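Local coordinates for ThiJ/pfpI family protein (Bacillus anthracis, PDB 3EFE) that has no established activity but belongs to the DJ-1/PfpI family, whose relatives include proteins described as chaperones, peptidases and glyoxalases, at residues L78-G83 with Q92-R97; G113-L118 with L161-G166; E96-A101 with T106-I111. All coordinates share one frame; numbering follows the deposited sequence.

Contact 1. Residues L78-G83 with Q92-R97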
# COMPACT_ATOMS: atom_id res chain seq x y z
N LEU D 78 4.12 -16.57 4.96
CA LEU D 78 3.80 -15.65 6.08
C LEU D 78 4.41 -14.27 5.90
O LEU D 78 5.60 -14.13 5.94
CB LEU D 78 4.28 -16.20 7.41
CG LEU D 78 3.98 -15.39 8.68
CD1 LEU D 78 2.49 -15.19 8.95
CD2 LEU D 78 4.72 -16.02 9.89
N ILE D 79 3.55 -13.25 5.66
CA ILE D 79 3.94 -11.84 5.55
C ILE D 79 3.95 -11.10 6.95
O ILE D 79 2.93 -11.03 7.69
CB ILE D 79 3.02 -11.04 4.54
CG1 ILE D 79 2.98 -11.76 3.21
CG2 ILE D 79 3.49 -9.56 4.37
CD1 ILE D 79 1.70 -11.50 2.36
N LEU D 80 5.10 -10.53 7.28
CA LEU D 80 5.18 -9.68 8.47
C LEU D 80 5.48 -8.23 8.08
O LEU D 80 6.60 -7.89 7.74
CB LEU D 80 6.19 -10.19 9.47
CG LEU D 80 6.28 -11.72 9.58
CD1 LEU D 80 7.67 -12.03 10.19
CD2 LEU D 80 5.07 -12.30 10.34
N PRO D 81 4.47 -7.36 8.19
CA PRO D 81 4.63 -5.94 7.97
C PRO D 81 5.31 -5.22 9.14
O PRO D 81 5.35 -5.75 10.26
CB PRO D 81 3.19 -5.43 7.85
CG PRO D 81 2.39 -6.41 8.45
CD PRO D 81 3.11 -7.70 8.57
N GLY D 82 5.89 -4.05 8.85
CA GLY D 82 6.26 -3.09 9.84
C GLY D 82 5.11 -2.54 10.63
O GLY D 82 3.91 -2.71 10.28
N GLY D 83 5.51 -1.88 11.71
CA GLY D 83 4.65 -1.11 12.59
C GLY D 83 5.47 -0.73 13.81
O GLY D 83 6.68 -1.05 13.90
N GLN D 92 5.13 -11.82 20.91
CA GLN D 92 6.00 -12.93 21.33
C GLN D 92 5.49 -14.31 20.90
O GLN D 92 6.25 -15.12 20.38
CB GLN D 92 6.25 -12.87 22.86
CG GLN D 92 7.66 -13.21 23.25
CD GLN D 92 8.66 -12.15 22.75
OE1 GLN D 92 9.72 -12.48 22.24
NE2 GLN D 92 8.27 -10.86 22.84
N PRO D 93 4.21 -14.58 21.07
CA PRO D 93 3.79 -15.88 20.58
C PRO D 93 4.04 -16.11 19.06
O PRO D 93 4.61 -17.13 18.70
CB PRO D 93 2.30 -15.91 20.95
CG PRO D 93 2.12 -14.87 21.94
CD PRO D 93 3.09 -13.81 21.62
N ILE D 94 3.68 -15.16 18.18
CA ILE D 94 3.99 -15.35 16.76
C ILE D 94 5.48 -15.43 16.52
O ILE D 94 5.94 -16.16 15.66
CB ILE D 94 3.32 -14.33 15.76
CG1 ILE D 94 3.18 -15.02 14.37
CG2 ILE D 94 4.04 -12.95 15.75
CD1 ILE D 94 2.63 -14.24 13.26
N LEU D 95 6.24 -14.72 17.31
CA LEU D 95 7.68 -14.63 17.08
C LEU D 95 8.32 -15.97 17.46
O LEU D 95 9.35 -16.35 16.89
CB LEU D 95 8.21 -13.43 17.85
CG LEU D 95 8.99 -12.25 17.25
CD1 LEU D 95 8.87 -11.98 15.78
CD2 LEU D 95 8.68 -11.01 18.06
N GLU D 96 7.66 -16.73 18.35
CA GLU D 96 8.17 -18.05 18.74
C GLU D 96 7.88 -19.04 17.65
O GLU D 96 8.79 -19.78 17.22
CB GLU D 96 7.62 -18.47 20.11
CG GLU D 96 8.21 -17.51 21.24
CD GLU D 96 7.70 -17.74 22.72
OE1 GLU D 96 6.71 -18.52 22.95
OE2 GLU D 96 8.26 -17.07 23.64
N ARG D 97 6.64 -18.96 17.16
CA ARG D 97 6.09 -19.79 16.08
C ARG D 97 6.82 -19.60 14.80
O ARG D 97 6.80 -20.46 13.99
CB ARG D 97 4.64 -19.39 15.78
CG ARG D 97 3.63 -19.49 16.93
CD ARG D 97 2.93 -20.84 17.04
NE ARG D 97 2.66 -21.43 15.74
CZ ARG D 97 1.51 -21.41 15.06
NH1 ARG D 97 0.39 -20.90 15.54
NH2 ARG D 97 1.49 -21.98 13.87
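In the beta-alpha-beta unit formed by strand 77-80, helix 92-104 and strand 107-111, Ile94 of the helix packs on Leu78 and Leu80 of the first strand. The contact belongs to the core of the alpha/beta fold of the DJ-1/PfpI family and is wholly apolar. Leu78 and Leu80, two positions apart, point to the same face of the sheet, and their CD2 methyls lie next to each other, 3.8 Å from Leu78 CD2 to Leu80 CD2. Ile94 covers this pair with one atom. Its chain is extended beyond CB (chi2 -178°), which carries CD1 far enough from the helix to span a backbone separation of 10.1 Å between Leu80 CA and Ile94 CA. The touch is light, and no hydrogen bond crosses between the segments. Around it, Tyr11 of strand 8-11 and Leu67 also pack on Ile94, while Ala114 and Leu118 of helix 113-119 pack on Leu80. Glu20 OE1, from helix 18-30 earlier in the chain, accepts a hydrogen bond from Gly82 N, just past the end of the strand. Ile94 CD1 sits equally over both leucines, 4.3 Å from Leu78 CD2 and 4.3 Å from Leu80 CD2.

Contact 2. Residues G113-L118 with L161-G166; sequences GATDAL and LVTASG
Thr115 and Leu118, one turn apart on helix 113-119, face Thr163 and Leu161 on strand 161-164, packing a helix against the central sheet of the alpha/beta sandwich. The helix follows Cys112, which is probably at the nucleophile-elbow position, as in DJ-1/PfpI relatives. Helix and strand axes approach to 8.3 Å and run at 127° to each other. The bond to Thr115 CB is directed at the strand; beyond it the side chain splits. As modelled, the hydroxyl branch makes the contact: OG1 rests 3.6 Å from Thr163 CG2 and 3.7 Å from Thr163 CB, the two side chains lying roughly perpendicular. Ala164 O, at 3.9 Å from Thr115 OG1, is too far for a hydrogen bond. Because chi1 of Thr115 (-96°) is not staggered, the placement of its branches, and with it the lack of a polar partner for this buried OG1, is doubtful. Thr163 turns its own OG1 to a hydrogen bond from Thr130 N, and CG2 is its branch nearest Thr115 OG1. One turn on, Leu118 and Leu161 run antiparallel alongside one another. CG of Leu161, held anti to the backbone nitrogen (chi1 174°), directs CD1 at Leu118 CD2, 3.9 Å from Leu161 CD1.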
# COMPACT_ATOMS: atom_id res chain seq x y z
N GLY D 113 10.18 -2.84 10.51
CA GLY D 113 10.38 -3.23 11.92
C GLY D 113 10.16 -4.70 12.20
O GLY D 113 10.62 -5.17 13.21
N ALA D 114 9.43 -5.45 11.34
CA ALA D 114 9.35 -6.92 11.54
C ALA D 114 10.75 -7.61 11.44
O ALA D 114 11.03 -8.59 12.09
CB ALA D 114 8.33 -7.54 10.62
N THR D 115 11.58 -7.08 10.59
CA THR D 115 13.00 -7.44 10.42
C THR D 115 13.85 -7.37 11.71
O THR D 115 14.59 -8.32 12.04
CB THR D 115 13.50 -6.43 9.38
OG1 THR D 115 13.45 -7.03 8.08
CG2 THR D 115 14.69 -5.92 9.68
N ASP D 116 13.67 -6.28 12.46
CA ASP D 116 14.17 -6.16 13.82
C ASP D 116 13.52 -7.13 14.83
O ASP D 116 14.24 -7.67 15.68
CB ASP D 116 14.08 -4.71 14.28
CG ASP D 116 15.10 -3.82 13.56
OD1 ASP D 116 16.01 -4.42 12.92
OD2 ASP D 116 15.04 -2.57 13.64
N ALA D 117 12.23 -7.45 14.72
CA ALA D 117 11.66 -8.52 15.60
C ALA D 117 12.44 -9.84 15.46
O ALA D 117 12.80 -10.50 16.47
CB ALA D 117 10.23 -8.75 15.32
N LEU D 118 12.71 -10.20 14.22
CA LEU D 118 13.40 -11.40 13.86
C LEU D 118 14.86 -11.36 14.23
O LEU D 118 15.42 -12.34 14.71
CB LEU D 118 13.31 -11.63 12.33
CG LEU D 118 12.19 -12.49 11.72
CD1 LEU D 118 10.86 -12.29 12.36
CD2 LEU D 118 12.09 -12.19 10.26
N LEU D 161 13.47 -17.12 3.52
CA LEU D 161 13.31 -15.85 4.21
C LEU D 161 13.53 -14.70 3.23
O LEU D 161 14.52 -14.66 2.49
CB LEU D 161 14.31 -15.73 5.36
CG LEU D 161 14.34 -14.38 6.08
CD1 LEU D 161 13.22 -14.28 7.15
CD2 LEU D 161 15.71 -14.14 6.68
N VAL D 162 12.60 -13.75 3.23
CA VAL D 162 12.78 -12.48 2.53
C VAL D 162 12.67 -11.36 3.58
O VAL D 162 11.74 -11.33 4.37
CB VAL D 162 11.74 -12.31 1.34
CG1 VAL D 162 11.97 -11.03 0.63
CG2 VAL D 162 11.86 -13.48 0.35
N THR D 163 13.66 -10.48 3.61
CA THR D 163 13.65 -9.25 4.44
C THR D 163 13.78 -8.01 3.52
O THR D 163 14.34 -8.06 2.42
CB THR D 163 14.75 -9.24 5.45
OG1 THR D 163 15.96 -9.60 4.77
CG2 THR D 163 14.45 -10.19 6.60
N ALA D 164 13.28 -6.89 3.99
CA ALA D 164 13.38 -5.68 3.21
C ALA D 164 13.30 -4.47 4.10
O ALA D 164 12.71 -4.50 5.17
CB ALA D 164 12.23 -5.62 2.15
N SER D 165 13.83 -3.38 3.61
CA SER D 165 13.51 -2.09 4.14
C SER D 165 12.05 -1.66 3.92
O SER D 165 11.50 -1.99 2.90
CB SER D 165 14.45 -1.04 3.53
OG SER D 165 14.34 0.14 4.26
N GLY D 166 11.48 -0.83 4.83
CA GLY D 166 10.18 -0.23 4.75
C GLY D 166 9.98 0.71 3.59
O GLY D 166 8.83 0.83 3.05

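Contact 3. Residues E96-A101 with T106-I111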
# COMPACT_ATOMS: atom_id res chain seq x y z
N GLU D 96 7.66 -16.73 18.35
CA GLU D 96 8.17 -18.05 18.74
C GLU D 96 7.88 -19.04 17.65
O GLU D 96 8.79 -19.78 17.22
CB GLU D 96 7.62 -18.47 20.11
CG GLU D 96 8.21 -17.51 21.24
CD GLU D 96 7.70 -17.74 22.72
OE1 GLU D 96 6.71 -18.52 22.95
OE2 GLU D 96 8.26 -17.07 23.64
N ARG D 97 6.64 -18.96 17.16
CA ARG D 97 6.09 -19.79 16.08
C ARG D 97 6.82 -19.60 14.80
O ARG D 97 6.80 -20.46 13.99
CB ARG D 97 4.64 -19.39 15.78
CG ARG D 97 3.63 -19.49 16.93
CD ARG D 97 2.93 -20.84 17.04
NE ARG D 97 2.66 -21.43 15.74
CZ ARG D 97 1.51 -21.41 15.06
NH1 ARG D 97 0.39 -20.90 15.54
NH2 ARG D 97 1.49 -21.98 13.87
N ILE D 98 7.41 -18.42 14.61
CA ILE D 98 8.12 -18.09 13.38
C ILE D 98 9.38 -18.93 13.32
O ILE D 98 9.86 -19.29 12.22
CB ILE D 98 8.48 -16.54 13.28
CG1 ILE D 98 7.27 -15.72 12.83
CG2 ILE D 98 9.63 -16.28 12.30
CD1 ILE D 98 7.14 -14.27 13.46
N GLY D 99 9.92 -19.21 14.51
CA GLY D 99 11.11 -20.01 14.63
C GLY D 99 10.89 -21.38 14.10
O GLY D 99 11.75 -21.89 13.38
N GLN D 100 9.73 -21.97 14.45
CA GLN D 100 9.34 -23.32 14.00
C GLN D 100 8.97 -23.28 12.53
O GLN D 100 9.41 -24.13 11.76
CB GLN D 100 8.10 -23.87 14.75
CG GLN D 100 8.08 -23.70 16.30
CD GLN D 100 6.64 -23.78 16.89
OE1 GLN D 100 6.36 -23.24 17.99
NE2 GLN D 100 5.72 -24.43 16.13
N ALA D 101 8.11 -22.32 12.16
CA ALA D 101 7.75 -22.11 10.76
C ALA D 101 8.99 -22.16 9.92
O ALA D 101 9.01 -22.82 8.93
CB ALA D 101 7.02 -20.79 10.54
N THR D 106 8.41 -22.91 5.92
CA THR D 106 7.45 -21.89 5.50
C THR D 106 8.23 -20.64 5.09
O THR D 106 9.20 -20.28 5.76
CB THR D 106 6.38 -21.61 6.55
OG1 THR D 106 6.58 -20.34 7.06
CG2 THR D 106 6.38 -22.59 7.64
N ILE D 107 7.88 -20.05 3.93
CA ILE D 107 8.52 -18.82 3.42
C ILE D 107 8.05 -17.68 4.36
O ILE D 107 6.85 -17.46 4.51
CB ILE D 107 8.09 -18.46 1.97
CG1 ILE D 107 8.21 -19.68 1.03
CG2 ILE D 107 8.79 -17.18 1.43
CD1 ILE D 107 9.53 -20.33 0.99
N VAL D 108 8.99 -17.02 5.03
CA VAL D 108 8.64 -15.85 5.85
C VAL D 108 9.21 -14.58 5.25
O VAL D 108 10.37 -14.51 4.88
CB VAL D 108 8.85 -16.01 7.44
CG1 VAL D 108 9.43 -17.34 7.79
CG2 VAL D 108 9.54 -14.78 8.07
N ALA D 109 8.32 -13.61 5.09
CA ALA D 109 8.61 -12.35 4.41
C ALA D 109 8.36 -11.27 5.45
O ALA D 109 7.19 -11.11 5.85
CB ALA D 109 7.67 -12.16 3.22
N ALA D 110 9.45 -10.60 5.90
CA ALA D 110 9.47 -9.54 6.96
C ALA D 110 9.92 -8.23 6.38
O ALA D 110 10.89 -8.16 5.67
CB ALA D 110 10.44 -9.90 8.08
N ILE D 111 9.23 -7.16 6.67
CA ILE D 111 9.58 -5.86 6.09
C ILE D 111 9.66 -4.92 7.30
O ILE D 111 8.90 -5.03 8.25
CB ILE D 111 8.60 -5.38 4.97
CG1 ILE D 111 9.06 -4.07 4.38
CG2 ILE D 111 7.05 -5.30 5.47
CD1 ILE D 111 8.61 -3.82 3.01
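Thr106 meets Ala101 where helix 92-104 ends and the chain turns back into strand 107-111, the closing half of a beta-alpha-beta unit. Its backbone does the polar work: Thr106 N donates to Ala101 O over 3.1 Å, with an N-H...O angle of 156°. The donor lies off the plane of the carbonyl. The bond runs from residue i+5 back to residue i, one residue longer than the i+4 to i bond of an alpha-helix. The side chain of Thr106 turns to the same residue, and Ala101 CB stands 3.5 Å from Thr106 CG2, tighter than usual for two carbons. That closeness is doubtful, because chi1 of Thr106 (111°) is away from any staggered position. If the rotamer is right, Thr106 OG1, 3.5 Å from Ala101 CB, is buried without a polar partner. The carbonyl of Thr106 is engaged by Asn160 ND2.

Ile107 points away from the helix, to the other face of the sheet, where Lys179 of helix 169-179 touches it. Val108 then returns to this face, and its CG2 meets Ile98 CG2 loosely at 4.5 Å. Val108 is modelled eclipsed (chi1 2°), so which of its methyls faces Ile98 is not secure. Ile98 packs in addition on Leu78 and Leu80 of the neighbouring strand, and Val108 on Leu80 and Leu161. Ala109 and Ile111 go with Ile107, packing on Phe172 of helix 169-179, so strand 107-111 is covered by helices on both faces.

The chemistry thus changes along the interface. A directional hydrogen bond from Thr106 N to Ala101 O ties the start of the strand to the helix, whereas at Val108, within these two segments, the helix rests on the strand by a long, non-directional methyl contact.

In the fold
Contacts 1 and 3 are two halves of one crossover, their centres 7 Å apart: helix 92-104 packs by its first turns on strand 77-80 and by later ones on strand 107-111. These parallel strands are neighbours, joined by Leu78 O to Ala109 N at 2.9 Å. On the other edge of strand 107-111, Val162 N lies 2.9 Å from Val108 O, bringing in contact 2, whose centre is 11 Å from that of contact 3 and 10 Å from that of contact 1. The two helices touch at Leu95 CD1 and Ala117 CB, 3.5 Å apart. Cys112 is probably the reactive cysteine, as in DJ-1/PfpI relatives; segments 106-111 and 113-118 flank it in sequence.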